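Local atomic coordinates of bifunctional endomannanase/endoglucanase (Caldanaerobius polysaccharolyticus, PDB entry 3W0K), a protein that probably hydrolyses the beta-1,4 linkages of mannan and cellulose chains, as a bifunctional endomannanase and endoglucanase of glycoside hydrolase family 5. Residues 199-211 / 218-232. Residues are numbered along the deposited sequence; the frame is centred on the assembly and turned at random.
Sequences QPMALTHYQASWW and PEPYYPDLLWQGKVW
Pro200 and Ala202 pack against the indole faces of Trp232 and Trp227, which stand on the two strands of a beta hairpin. The site lies in the long loop region after the sixth strand (192-197) of the (beta/alpha)8 barrel. The hairpin, strands 225-227 and 230-232, turns through a type I' beta turn and carries a G1 bulge at Asp224 and Leu225 opposite Trp232. Residues 199-211 begin with a cis peptide before Pro200, which is the N-cap residue of the short helix 201-204.

Packing is tight at this end. Pro200 CB sits 3.7 Å from the centroid of the five-membered ring of Trp232, a CH-pi contact. Ala202 CB does the same over Trp227, 3.5 Å from the centroid of its five-membered ring and 12° off the normal. At Trp227, CG lies opposite the backbone N across the CA-CB bond (chi1 178°), and this turns the indole toward the helix. Gln228 CD covers its other face. Met201 CB and Trp211 CZ2 meet the benzo part of the same indole. Replacing Trp227 with an alanine would probably uncover Ala202 CB and open a gap beside Pro200, Met201 and Trp211. Leu225 CD2 packs against Pro200 CG and Leu203 CB. Trp273 of helix 267-284 also packs on Pro200.

At the other end Pro220 CD lies 3.3 Å from the centroid of the Tyr206 ring, itself a close contact, and Gln207 CG covers the opposite face. The loosening lies beyond it. Exposed Pro218 and Glu219 only skirt Tyr206, and a water donates to both Ala202 O and Pro218 O. Back at the tight end, Gln199 OE1 accepts from Met201 N, which stands above the plane of the Gln199 side-chain carbonyl. The same OE1 meets the Trp227 edge at CZ3, 3.2 Å away.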
ATOM      1  N   GLN A 199       4.617  -7.991   9.139  1.00 11.21           N
ATOM      2  CA  GLN A 199       5.012  -8.504  10.444  1.00 11.19           C
ATOM      3  C   GLN A 199       5.262 -10.006  10.411  1.00 11.89           C
ATOM      4  O   GLN A 199       4.495 -10.755   9.812  1.00 12.52           O
ATOM      5  CB  GLN A 199       3.952  -8.178  11.497  1.00 11.85           C
ATOM      6  CG  GLN A 199       3.742  -6.684  11.734  1.00 12.11           C
ATOM      7  CD  GLN A 199       5.008  -5.947  12.169  1.00 13.75           C
ATOM      8  OE1 GLN A 199       6.001  -6.556  12.576  1.00 13.48           O
ATOM      9  NE2 GLN A 199       4.971  -4.625  12.082  1.00 14.15           N
ATOM     10  N   PRO A 200       6.341 -10.463  11.068  1.00 13.52           N
ATOM     11  CA  PRO A 200       7.306  -9.649  11.815  1.00 13.58           C
ATOM     12  C   PRO A 200       8.316  -8.930  10.924  1.00 13.65           C
ATOM     13  O   PRO A 200       8.879  -9.523  10.004  1.00 12.93           O
ATOM     14  CB  PRO A 200       7.991 -10.680  12.711  1.00 14.15           C
ATOM     15  CG  PRO A 200       8.006 -11.901  11.844  1.00 14.34           C
ATOM     16  CD  PRO A 200       6.614 -11.903  11.256  1.00 13.64           C
ATOM     17  N   MET A 201       8.553  -7.651  11.214  1.00 14.14           N
ATOM     18  CA  MET A 201       9.503  -6.851  10.443  1.00 14.33           C
ATOM     19  C   MET A 201      10.906  -7.452  10.454  1.00 15.27           C
ATOM     20  O   MET A 201      11.670  -7.273   9.507  1.00 15.09           O
ATOM     21  CB  MET A 201       9.549  -5.417  10.974  1.00 15.27           C
ATOM     22  CG  MET A 201       8.298  -4.595  10.709  1.00 16.23           C
ATOM     23  SD  MET A 201       8.113  -4.144   8.971  1.00 17.80           S
ATOM     24  CE  MET A 201       9.158  -2.695   8.886  1.00 17.67           C
ATOM     25  N   ALA A 202      11.235  -8.168  11.528  1.00 15.85           N
ATOM     26  CA  ALA A 202      12.540  -8.810  11.669  1.00 17.67           C
ATOM     27  C   ALA A 202      12.785  -9.820  10.553  1.00 16.94           C
ATOM     28  O   ALA A 202      13.930 -10.149  10.240  1.00 19.46           O
ATOM     29  CB  ALA A 202      12.643  -9.495  13.020  1.00 17.93           C
ATOM     30  N   LEU A 203      11.700 -10.309   9.960  1.00 15.84           N
ATOM     31  CA  LEU A 203      11.786 -11.276   8.875  1.00 15.57           C
ATOM     32  C   LEU A 203      11.620 -10.600   7.514  1.00 14.86           C
ATOM     33  O   LEU A 203      12.487 -10.712   6.650  1.00 14.81           O
ATOM     34  CB  LEU A 203      10.724 -12.370   9.064  1.00 15.22           C
ATOM     35  CG  LEU A 203      10.671 -13.565   8.103  1.00 16.61           C
ATOM     36  CD1 LEU A 203      10.005 -14.732   8.802  1.00 14.90           C
ATOM     37  CD2 LEU A 203       9.923 -13.217   6.822  1.00 16.12           C
ATOM     38  N   THR A 204      10.530  -9.855   7.352  1.00 14.54           N
ATOM     39  CA  THR A 204      10.225  -9.192   6.084  1.00 13.93           C
ATOM     40  C   THR A 204      11.161  -8.066   5.672  1.00 14.18           C
ATOM     41  O   THR A 204      11.374  -7.843   4.486  1.00 14.10           O
ATOM     42  CB  THR A 204       8.796  -8.639   6.069  1.00 13.43           C
ATOM     43  OG1 THR A 204       8.700  -7.547   6.990  1.00 12.66           O
ATOM     44  CG2 THR A 204       7.798  -9.724   6.459  1.00 12.61           C
ATOM     45  N   HIS A 205      11.688  -7.332   6.648  1.00 15.00           N
ATOM     46  CA  HIS A 205      12.589  -6.224   6.355  1.00 16.53           C
ATOM     47  C   HIS A 205      14.011  -6.454   6.856  1.00 18.50           C
ATOM     48  O   HIS A 205      14.740  -5.505   7.150  1.00 19.03           O
ATOM     49  CB  HIS A 205      12.021  -4.910   6.905  1.00 16.11           C
ATOM     50  CG  HIS A 205      10.916  -4.334   6.073  1.00 16.56           C
ATOM     51  ND1 HIS A 205       9.709  -4.973   5.887  1.00 15.37           N
ATOM     52  CD2 HIS A 205      10.836  -3.171   5.382  1.00 17.41           C
ATOM     53  CE1 HIS A 205       8.933  -4.228   5.119  1.00 17.21           C
ATOM     54  NE2 HIS A 205       9.593  -3.129   4.800  1.00 16.81           N
ATOM     55  N   TYR A 206      14.402  -7.722   6.940  1.00 19.21           N
ATOM     56  CA  TYR A 206      15.744  -8.090   7.375  1.00 21.34           C
ATOM     57  C   TYR A 206      16.763  -7.468   6.421  1.00 22.29           C
ATOM     58  O   TYR A 206      16.684  -7.649   5.203  1.00 21.48           O
ATOM     59  CB  TYR A 206      15.891  -9.614   7.392  1.00 21.13           C
ATOM     60  CG  TYR A 206      17.294 -10.112   7.666  1.00 22.99           C
ATOM     61  CD1 TYR A 206      17.920  -9.868   8.890  1.00 23.78           C
ATOM     62  CD2 TYR A 206      17.985 -10.854   6.709  1.00 23.07           C
ATOM     63  CE1 TYR A 206      19.203 -10.357   9.153  1.00 24.33           C
ATOM     64  CE2 TYR A 206      19.263 -11.348   6.961  1.00 24.04           C
ATOM     65  CZ  TYR A 206      19.864 -11.096   8.185  1.00 25.01           C
ATOM     66  OH  TYR A 206      21.123 -11.592   8.435  1.00 27.48           O
ATOM     67  N   GLN A 207      17.697  -6.713   6.993  1.00 24.01           N
ATOM     68  CA  GLN A 207      18.749  -6.024   6.248  1.00 25.54           C
ATOM     69  C   GLN A 207      18.239  -4.939   5.300  1.00 26.49           C
ATOM     70  O   GLN A 207      18.892  -4.605   4.309  1.00 26.76           O
ATOM     71  CB  GLN A 207      19.656  -7.022   5.517  1.00 26.40           C
ATOM     72  CG  GLN A 207      20.479  -7.887   6.465  1.00 28.50           C
ATOM     73  CD  GLN A 207      21.460  -8.802   5.754  1.00 29.74           C
ATOM     74  OE1 GLN A 207      21.254  -9.187   4.603  1.00 30.62           O
ATOM     75  NE2 GLN A 207      22.534  -9.163   6.447  1.00 30.47           N
ATOM     76  N   ALA A 208      17.066  -4.396   5.613  1.00 26.87           N
ATOM     77  CA  ALA A 208      16.473  -3.323   4.823  1.00 29.45           C
ATOM     78  C   ALA A 208      17.006  -2.011   5.392  1.00 30.36           C
ATOM     79  O   ALA A 208      16.631  -1.603   6.494  1.00 30.57           O
ATOM     80  CB  ALA A 208      14.957  -3.370   4.915  1.00 29.51           C
ATOM     81  N   SER A 209      17.888  -1.364   4.635  1.00 31.60           N
ATOM     82  CA  SER A 209      18.525  -0.110   5.041  1.00 33.01           C
ATOM     83  C   SER A 209      17.600   1.027   5.479  1.00 33.76           C
ATOM     84  O   SER A 209      17.953   1.801   6.370  1.00 34.66           O
ATOM     85  CB  SER A 209      19.459   0.388   3.935  1.00 33.72           C
ATOM     86  OG  SER A 209      18.745   0.658   2.741  1.00 35.09           O
ATOM     87  N   TRP A 210      16.430   1.135   4.855  1.00 33.57           N
ATOM     88  CA  TRP A 210      15.486   2.198   5.195  1.00 33.31           C
ATOM     89  C   TRP A 210      14.746   1.969   6.514  1.00 33.23           C
ATOM     90  O   TRP A 210      14.078   2.871   7.021  1.00 33.44           O
ATOM     91  CB  TRP A 210      14.490   2.426   4.051  1.00 33.45           C
ATOM     92  CG  TRP A 210      13.595   1.260   3.765  1.00 33.37           C
ATOM     93  CD1 TRP A 210      12.301   1.101   4.172  1.00 33.31           C
ATOM     94  CD2 TRP A 210      13.919   0.096   2.996  1.00 32.45           C
ATOM     95  NE1 TRP A 210      11.799  -0.088   3.704  1.00 32.99           N
ATOM     96  CE2 TRP A 210      12.770  -0.725   2.978  1.00 33.36           C
ATOM     97  CE3 TRP A 210      15.069  -0.333   2.318  1.00 33.16           C
ATOM     98  CZ2 TRP A 210      12.736  -1.953   2.308  1.00 32.60           C
ATOM     99  CZ3 TRP A 210      15.035  -1.555   1.651  1.00 32.76           C
ATOM    100  CH2 TRP A 210      13.874  -2.349   1.652  1.00 32.62           C
ATOM    101  N   TRP A 211      14.857   0.759   7.056  1.00 32.56           N
ATOM    102  CA  TRP A 211      14.209   0.423   8.320  1.00 32.14           C
ATOM    103  C   TRP A 211      15.242   0.425   9.446  1.00 33.40           C
ATOM    104  O   TRP A 211      16.099  -0.453   9.510  1.00 33.18           O
ATOM    105  CB  TRP A 211      13.520  -0.944   8.228  1.00 30.22           C
ATOM    106  CG  TRP A 211      12.862  -1.363   9.509  1.00 27.77           C
ATOM    107  CD1 TRP A 211      12.048  -0.605  10.301  1.00 27.78           C
ATOM    108  CD2 TRP A 211      12.999  -2.626  10.168  1.00 27.24           C
ATOM    109  NE1 TRP A 211      11.675  -1.315  11.417  1.00 27.99           N
ATOM    110  CE2 TRP A 211      12.245  -2.559  11.360  1.00 27.24           C
ATOM    111  CE3 TRP A 211      13.689  -3.808   9.870  1.00 26.40           C
ATOM    112  CZ2 TRP A 211      12.161  -3.630  12.256  1.00 28.28           C
ATOM    113  CZ3 TRP A 211      13.607  -4.874  10.761  1.00 27.75           C
ATOM    114  CH2 TRP A 211      12.848  -4.775  11.940  1.00 27.59           C
ATOM    115  N   PRO A 218      19.260 -11.027  14.091  1.00 30.09           N
ATOM    116  CA  PRO A 218      19.862 -12.310  13.718  1.00 29.67           C
ATOM    117  C   PRO A 218      19.256 -12.794  12.403  1.00 29.76           C
ATOM    118  O   PRO A 218      18.221 -12.282  11.973  1.00 30.36           O
ATOM    119  CB  PRO A 218      19.453 -13.216  14.875  1.00 29.91           C
ATOM    120  CG  PRO A 218      18.095 -12.698  15.228  1.00 29.69           C
ATOM    121  CD  PRO A 218      18.307 -11.197  15.205  1.00 29.57           C
ATOM    122  N   GLU A 219      19.905 -13.762  11.758  1.00 29.35           N
ATOM    123  CA  GLU A 219      19.398 -14.305  10.502  1.00 28.33           C
ATOM    124  C   GLU A 219      18.004 -14.868  10.778  1.00 26.33           C
ATOM    125  O   GLU A 219      17.828 -15.705  11.667  1.00 25.34           O
ATOM    126  CB  GLU A 219      20.327 -15.402   9.974  1.00 31.41           C
ATOM    127  CG  GLU A 219      19.985 -15.875   8.566  1.00 35.88           C
ATOM    128  CD  GLU A 219      20.996 -16.862   8.007  1.00 38.68           C
ATOM    129  OE1 GLU A 219      22.215 -16.652   8.198  1.00 40.18           O
ATOM    130  OE2 GLU A 219      20.570 -17.846   7.364  1.00 41.26           O
ATOM    131  N   PRO A 220      16.988 -14.388  10.041  1.00 23.96           N
ATOM    132  CA  PRO A 220      15.609 -14.842  10.219  1.00 22.99           C
ATOM    133  C   PRO A 220      15.385 -16.337  10.064  1.00 21.87           C
ATOM    134  O   PRO A 220      15.945 -16.984   9.177  1.00 22.78           O
ATOM    135  CB  PRO A 220      14.850 -14.070   9.136  1.00 22.80           C
ATOM    136  CG  PRO A 220      15.655 -12.845   8.959  1.00 23.41           C
ATOM    137  CD  PRO A 220      17.061 -13.382   8.973  1.00 24.52           C
ATOM    138  N   TYR A 221      14.566 -16.868  10.962  1.00 20.92           N
ATOM    139  CA  TYR A 221      14.167 -18.266  10.967  1.00 19.70           C
ATOM    140  C   TYR A 221      12.671 -18.203  11.263  1.00 19.60           C
ATOM    141  O   TYR A 221      12.195 -17.234  11.859  1.00 19.95           O
ATOM    142  CB  TYR A 221      14.924 -19.066  12.035  1.00 21.15           C
ATOM    143  CG  TYR A 221      14.854 -18.478  13.423  1.00 20.37           C
ATOM    144  CD1 TYR A 221      13.872 -18.884  14.323  1.00 21.47           C
ATOM    145  CD2 TYR A 221      15.760 -17.499  13.830  1.00 22.30           C
ATOM    146  CE1 TYR A 221      13.789 -18.329  15.595  1.00 20.85           C
ATOM    147  CE2 TYR A 221      15.688 -16.936  15.101  1.00 22.47           C
ATOM    148  CZ  TYR A 221      14.698 -17.355  15.976  1.00 22.38           C
ATOM    149  OH  TYR A 221      14.604 -16.788  17.223  1.00 24.25           O
ATOM    150  N   TYR A 222      11.925 -19.208  10.825  1.00 17.98           N
ATOM    151  CA  TYR A 222      10.482 -19.210  11.026  1.00 18.08           C
ATOM    152  C   TYR A 222       9.960 -20.641  10.898  1.00 17.44           C
ATOM    153  O   TYR A 222      10.463 -21.413  10.080  1.00 19.40           O
ATOM    154  CB  TYR A 222       9.839 -18.296   9.966  1.00 17.06           C
ATOM    155  CG  TYR A 222       8.403 -17.931  10.241  1.00 15.45           C
ATOM    156  CD1 TYR A 222       8.080 -16.929  11.158  1.00 14.53           C
ATOM    157  CD2 TYR A 222       7.363 -18.616   9.618  1.00 14.69           C
ATOM    158  CE1 TYR A 222       6.756 -16.624  11.451  1.00 14.76           C
ATOM    159  CE2 TYR A 222       6.040 -18.321   9.903  1.00 14.88           C
ATOM    160  CZ  TYR A 222       5.742 -17.327  10.823  1.00 13.41           C
ATOM    161  OH  TYR A 222       4.430 -17.060  11.125  1.00 15.56           O
ATOM    162  N   PRO A 223       8.925 -21.009  11.677  1.00 17.67           N
ATOM    163  CA  PRO A 223       8.185 -20.218  12.669  1.00 17.04           C
ATOM    164  C   PRO A 223       8.891 -20.015  14.009  1.00 17.96           C
ATOM    165  O   PRO A 223      10.027 -20.449  14.206  1.00 17.71           O
ATOM    166  CB  PRO A 223       6.909 -21.031  12.849  1.00 18.15           C
ATOM    167  CG  PRO A 223       7.422 -22.433  12.757  1.00 18.63           C
ATOM    168  CD  PRO A 223       8.336 -22.356  11.556  1.00 17.84           C
ATOM    169  N   ASP A 224       8.190 -19.335  14.914  1.00 17.81           N
ATOM    170  CA  ASP A 224       8.667 -19.041  16.264  1.00 18.92           C
ATOM    171  C   ASP A 224       9.880 -18.115  16.320  1.00 20.12           C
ATOM    172  O   ASP A 224      10.798 -18.323  17.116  1.00 21.18           O
ATOM    173  CB  ASP A 224       8.939 -20.341  17.032  1.00 19.55           C
ATOM    174  CG  ASP A 224       7.699 -21.216  17.174  1.00 20.69           C
ATOM    175  OD1 ASP A 224       6.574 -20.749  16.891  1.00 19.74           O
ATOM    176  OD2 ASP A 224       7.854 -22.387  17.577  1.00 21.85           O
ATOM    177  N   LEU A 225       9.858 -17.073  15.495  1.00 19.40           N
ATOM    178  CA  LEU A 225      10.946 -16.102  15.452  1.00 19.03           C
ATOM    179  C   LEU A 225      10.864 -15.192  16.672  1.00 20.29           C
ATOM    180  O   LEU A 225       9.833 -14.567  16.918  1.00 19.55           O
ATOM    181  CB  LEU A 225      10.866 -15.260  14.173  1.00 18.74           C
ATOM    182  CG  LEU A 225      11.853 -14.097  14.022  1.00 17.69           C
ATOM    183  CD1 LEU A 225      13.282 -14.606  14.034  1.00 20.42           C
ATOM    184  CD2 LEU A 225      11.577 -13.349  12.726  1.00 19.75           C
ATOM    185  N   LEU A 226      11.944 -15.149  17.446  1.00 21.95           N
ATOM    186  CA  LEU A 226      11.994 -14.307  18.633  1.00 24.53           C
ATOM    187  C   LEU A 226      12.402 -12.902  18.200  1.00 23.88           C
ATOM    188  O   LEU A 226      13.468 -12.709  17.616  1.00 24.57           O
ATOM    189  CB  LEU A 226      12.987 -14.878  19.654  1.00 25.62           C
ATOM    190  CG  LEU A 226      13.019 -14.324  21.088  1.00 27.78           C
ATOM    191  CD1 LEU A 226      13.779 -13.013  21.154  1.00 30.02           C
ATOM    192  CD2 LEU A 226      11.605 -14.170  21.635  1.00 28.64           C
ATOM    193  N   TRP A 227      11.536 -11.934  18.478  1.00 24.38           N
ATOM    194  CA  TRP A 227      11.781 -10.542  18.121  1.00 25.57           C
ATOM    195  C   TRP A 227      11.094  -9.633  19.133  1.00 26.42           C
ATOM    196  O   TRP A 227       9.891  -9.754  19.369  1.00 26.93           O
ATOM    197  CB  TRP A 227      11.250 -10.268  16.708  1.00 23.61           C
ATOM    198  CG  TRP A 227      11.398  -8.847  16.247  1.00 22.96           C
ATOM    199  CD1 TRP A 227      12.528  -8.078  16.289  1.00 22.09           C
ATOM    200  CD2 TRP A 227      10.378  -8.030  15.659  1.00 21.99           C
ATOM    201  NE1 TRP A 227      12.274  -6.834  15.762  1.00 22.06           N
ATOM    202  CE2 TRP A 227      10.962  -6.777  15.369  1.00 21.19           C
ATOM    203  CE3 TRP A 227       9.027  -8.234  15.350  1.00 21.77           C
ATOM    204  CZ2 TRP A 227      10.240  -5.731  14.784  1.00 21.32           C
ATOM    205  CZ3 TRP A 227       8.309  -7.194  14.769  1.00 21.75           C
ATOM    206  CH2 TRP A 227       8.918  -5.958  14.493  1.00 21.50           C
ATOM    207  N   GLN A 228      11.871  -8.733  19.731  1.00 28.98           N
ATOM    208  CA  GLN A 228      11.365  -7.793  20.731  1.00 30.56           C
ATOM    209  C   GLN A 228      10.758  -8.517  21.933  1.00 30.83           C
ATOM    210  O   GLN A 228       9.764  -8.068  22.508  1.00 31.19           O
ATOM    211  CB  GLN A 228      10.331  -6.846  20.108  1.00 32.06           C
ATOM    212  CG  GLN A 228      10.887  -5.946  19.017  1.00 34.20           C
ATOM    213  CD  GLN A 228       9.825  -5.065  18.381  1.00 35.38           C
ATOM    214  OE1 GLN A 228       8.678  -5.482  18.199  1.00 36.31           O
ATOM    215  NE2 GLN A 228      10.205  -3.843  18.031  1.00 36.33           N
ATOM    216  N   GLY A 229      11.360  -9.649  22.296  1.00 30.73           N
ATOM    217  CA  GLY A 229      10.881 -10.432  23.424  1.00 30.69           C
ATOM    218  C   GLY A 229       9.572 -11.162  23.169  1.00 30.80           C
ATOM    219  O   GLY A 229       8.930 -11.641  24.105  1.00 31.54           O
ATOM    220  N   LYS A 230       9.180 -11.253  21.902  1.00 29.65           N
ATOM    221  CA  LYS A 230       7.942 -11.926  21.523  1.00 28.50           C
ATOM    222  C   LYS A 230       8.198 -12.989  20.459  1.00 26.48           C
ATOM    223  O   LYS A 230       8.997 -12.786  19.545  1.00 25.93           O
ATOM    224  CB  LYS A 230       6.922 -10.904  21.011  1.00 30.33           C
ATOM    225  CG  LYS A 230       5.620 -11.512  20.507  1.00 32.73           C
ATOM    226  CD  LYS A 230       4.647 -10.441  20.036  1.00 34.80           C
ATOM    227  CE  LYS A 230       4.065  -9.656  21.199  1.00 36.71           C
ATOM    228  NZ  LYS A 230       3.247 -10.526  22.095  1.00 38.71           N
ATOM    229  N   VAL A 231       7.524 -14.127  20.598  1.00 24.41           N
ATOM    230  CA  VAL A 231       7.654 -15.236  19.655  1.00 23.09           C
ATOM    231  C   VAL A 231       6.637 -15.081  18.526  1.00 20.87           C
ATOM    232  O   VAL A 231       5.436 -14.976  18.775  1.00 22.35           O
ATOM    233  CB  VAL A 231       7.434 -16.594  20.363  1.00 22.94           C
ATOM    234  CG1 VAL A 231       7.523 -17.738  19.363  1.00 24.00           C
ATOM    235  CG2 VAL A 231       8.458 -16.776  21.470  1.00 23.77           C
ATOM    236  N   TRP A 232       7.122 -15.062  17.288  1.00 19.58           N
ATOM    237  CA  TRP A 232       6.248 -14.911  16.131  1.00 17.63           C
ATOM    238  C   TRP A 232       5.951 -16.198  15.371  1.00 16.80           C
ATOM    239  O   TRP A 232       6.855 -16.899  14.920  1.00 16.83           O
ATOM    240  CB  TRP A 232       6.799 -13.856  15.166  1.00 17.19           C
ATOM    241  CG  TRP A 232       6.594 -12.454  15.647  1.00 16.87           C
ATOM    242  CD1 TRP A 232       7.388 -11.759  16.512  1.00 18.11           C
ATOM    243  CD2 TRP A 232       5.511 -11.580  15.304  1.00 17.03           C
ATOM    244  NE1 TRP A 232       6.867 -10.506  16.733  1.00 18.12           N
ATOM    245  CE2 TRP A 232       5.715 -10.369  16.005  1.00 17.02           C
ATOM    246  CE3 TRP A 232       4.386 -11.702  14.476  1.00 17.55           C
ATOM    247  CZ2 TRP A 232       4.834  -9.286  15.904  1.00 16.16           C
ATOM    248  CZ3 TRP A 232       3.509 -10.626  14.376  1.00 16.07           C
ATOM    249  CH2 TRP A 232       3.741  -9.433  15.088  1.00 18.26           C
TER
HETATM  250  O   HOH W   1      15.577 -11.581  12.543  1.00 28.11           O